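PDB 3HC7: gene 12 protein from Mycobacterium phage D29, which hydrolyses the ester link between mycolic acids and arabinogalactan in the mycobacterial cell wall, helping the phage lyse its host. Local coordinates for residues H95-T100 and R105-L110. Numbering follows the deposited sequence.
Sequences HILPPT and RFLHRL
Ile-96 presses its CG2 methyl against the side of Leu-107, 3.8 Å from Leu-107 CD1. The same CG2 is 4.0 Å from both CA and CB of Leu-107, so the methyl lies alongside the leucine, near both its backbone and one of its terminal methyls. It gets there because CG1 lies beside the backbone N (chi1 -57°), which leaves CG2 anti to it, while the other branch, CG1 with CD1, runs on toward Leu-110 and ends with Ile-96 CD1 4.3 Å from Leu-110 CD2. Leu-107 holds CG anti to its own N (175°), which carries CD1 across to the 95-100 side, where Leu-97 CD2 meets it at 4.0 Å. Leu-97 starts out pointing away from the 3-10 turn, and only its end comes back to it. This is the return from helix 83-96, the helix that follows the Ser-82 nucleophile in this alpha/beta-hydrolase fold, into the parallel strand 110-116: the second half of a beta-alpha-beta crossover. No hydrogen bond joins 95-100 to 105-110; the turn is tied internally by Leu-110 N to Leu-107 O (3.1 Å), and His-104 ND1 bonds to Ile-96 O. The inner side is the dense one, with Met-78 and Val-91 against Ile-96 and with Phe-76, Leu-92 and Phe-156 around Leu-110. Outward the packing thins: Leu-97 and Leu-107 are partly exposed.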
loop_
_atom_site.group_PDB
_atom_site.type_symbol
_atom_site.label_atom_id
_atom_site.label_comp_id
_atom_site.label_asym_id
_atom_site.label_seq_id
_atom_site.Cartn_x
_atom_site.Cartn_y
_atom_site.Cartn_z
ATOM N N HIS A 95 10.540 -8.392 -4.702
ATOM C CA HIS A 95 11.945 -7.990 -4.661
ATOM C C HIS A 95 12.706 -8.516 -3.448
ATOM O O HIS A 95 13.911 -8.741 -3.524
ATOM C CB HIS A 95 12.095 -6.474 -4.827
ATOM C CG HIS A 95 11.598 -5.972 -6.148
ATOM N ND1 HIS A 95 10.326 -5.474 -6.323
ATOM C CD2 HIS A 95 12.191 -5.916 -7.365
ATOM C CE1 HIS A 95 10.157 -5.121 -7.585
ATOM N NE2 HIS A 95 11.273 -5.378 -8.240
ATOM N N ILE A 96 11.998 -8.761 -2.353
ATOM C CA ILE A 96 12.626 -9.348 -1.172
ATOM C C ILE A 96 12.419 -10.859 -1.085
ATOM O O ILE A 96 13.378 -11.609 -0.896
ATOM C CB ILE A 96 12.128 -8.685 0.129
ATOM C CG1 ILE A 96 12.388 -7.176 0.081
ATOM C CG2 ILE A 96 12.806 -9.306 1.342
ATOM C CD1 ILE A 96 11.858 -6.404 1.296
ATOM N N LEU A 97 11.176 -11.310 -1.224
ATOM C CA LEU A 97 10.879 -12.738 -1.095
ATOM C C LEU A 97 11.466 -13.669 -2.171
ATOM O O LEU A 97 11.920 -14.764 -1.854
ATOM C CB LEU A 97 9.373 -12.978 -0.969
ATOM C CG LEU A 97 8.707 -12.323 0.239
ATOM C CD1 LEU A 97 7.252 -12.713 0.308
ATOM C CD2 LEU A 97 9.424 -12.728 1.521
ATOM N N PRO A 98 11.430 -13.265 -3.451
ATOM C CA PRO A 98 11.847 -14.271 -4.442
ATOM C C PRO A 98 13.316 -14.665 -4.336
ATOM O O PRO A 98 14.148 -13.827 -4.014
ATOM C CB PRO A 98 11.587 -13.576 -5.778
ATOM C CG PRO A 98 10.442 -12.580 -5.457
ATOM C CD PRO A 98 10.799 -12.084 -4.073
ATOM N N PRO A 99 13.635 -15.930 -4.649
ATOM C CA PRO A 99 14.996 -16.450 -4.445
ATOM C C PRO A 99 16.035 -15.713 -5.292
ATOM O O PRO A 99 17.222 -15.816 -4.999
ATOM C CB PRO A 99 14.901 -17.911 -4.898
ATOM C CG PRO A 99 13.456 -18.224 -4.988
ATOM C CD PRO A 99 12.741 -16.927 -5.257
ATOM N N THR A 100 15.603 -15.001 -6.333
ATOM C CA THR A 100 16.533 -14.177 -7.104
ATOM C C THR A 100 16.102 -12.707 -7.118
ATOM O O THR A 100 16.494 -11.940 -8.000
ATOM C CB THR A 100 16.704 -14.680 -8.560
ATOM O OG1 THR A 100 15.425 -14.734 -9.196
ATOM C CG2 THR A 100 17.359 -16.078 -8.592
ATOM N N ARG A 105 18.802 -10.912 -0.490
ATOM C CA ARG A 105 19.898 -11.062 0.466
ATOM C C ARG A 105 19.641 -10.285 1.750
ATOM O O ARG A 105 20.325 -10.490 2.748
ATOM C CB ARG A 105 21.225 -10.622 -0.155
ATOM C CG ARG A 105 21.292 -9.148 -0.519
ATOM C CD ARG A 105 22.448 -8.871 -1.471
ATOM N NE ARG A 105 22.397 -7.514 -2.008
ATOM C CZ ARG A 105 23.015 -6.474 -1.461
ATOM N NH1 ARG A 105 23.737 -6.639 -0.359
ATOM N NH2 ARG A 105 22.912 -5.269 -2.008
ATOM N N PHE A 106 18.657 -9.389 1.736
ATOM C CA PHE A 106 18.326 -8.659 2.962
ATOM C C PHE A 106 17.172 -9.328 3.700
ATOM O O PHE A 106 16.769 -8.877 4.767
ATOM C CB PHE A 106 17.973 -7.194 2.673
ATOM C CG PHE A 106 19.072 -6.422 1.993
ATOM C CD1 PHE A 106 20.290 -6.220 2.623
ATOM C CD2 PHE A 106 18.879 -5.886 0.729
ATOM C CE1 PHE A 106 21.298 -5.507 1.999
ATOM C CE2 PHE A 106 19.882 -5.172 0.103
ATOM C CZ PHE A 106 21.094 -4.984 0.737
ATOM N N LEU A 107 16.641 -10.408 3.133
ATOM C CA LEU A 107 15.457 -11.035 3.714
ATOM C C LEU A 107 15.657 -11.383 5.183
ATOM O O LEU A 107 14.791 -11.107 6.014
ATOM C CB LEU A 107 15.026 -12.273 2.921
ATOM C CG LEU A 107 13.858 -13.059 3.522
ATOM C CD1 LEU A 107 12.684 -12.135 3.820
ATOM C CD2 LEU A 107 13.417 -14.188 2.600
ATOM N N HIS A 108 16.802 -11.976 5.505
ATOM C CA HIS A 108 17.082 -12.400 6.871
ATOM C C HIS A 108 17.198 -11.213 7.827
ATOM O O HIS A 108 17.227 -11.391 9.046
ATOM C CB HIS A 108 18.357 -13.252 6.920
ATOM C CG HIS A 108 19.608 -12.478 6.646
ATOM N ND1 HIS A 108 19.965 -12.062 5.381
ATOM C CD2 HIS A 108 20.587 -12.043 7.476
ATOM C CE1 HIS A 108 21.108 -11.400 5.444
ATOM N NE2 HIS A 108 21.506 -11.375 6.705
ATOM N N ARG A 109 17.251 -10.003 7.281
ATOM C CA ARG A 109 17.388 -8.814 8.115
ATOM C C ARG A 109 16.082 -8.039 8.288
ATOM O O ARG A 109 16.017 -7.101 9.079
ATOM C CB ARG A 109 18.481 -7.900 7.571
ATOM C CG ARG A 109 19.860 -8.495 7.714
ATOM C CD ARG A 109 20.836 -7.818 6.787
ATOM N NE ARG A 109 21.166 -6.471 7.229
ATOM C CZ ARG A 109 21.933 -5.642 6.534
ATOM N NH1 ARG A 109 22.436 -6.031 5.366
ATOM N NH2 ARG A 109 22.193 -4.427 7.000
ATOM N N LEU A 110 15.050 -8.439 7.555
ATOM C CA LEU A 110 13.742 -7.810 7.663
ATOM C C LEU A 110 13.029 -8.347 8.896
ATOM O O LEU A 110 12.807 -9.551 9.013
ATOM C CB LEU A 110 12.909 -8.089 6.412
ATOM C CG LEU A 110 11.478 -7.536 6.396
ATOM C CD1 LEU A 110 11.469 -6.022 6.551
ATOM C CD2 LEU A 110 10.739 -7.953 5.123
#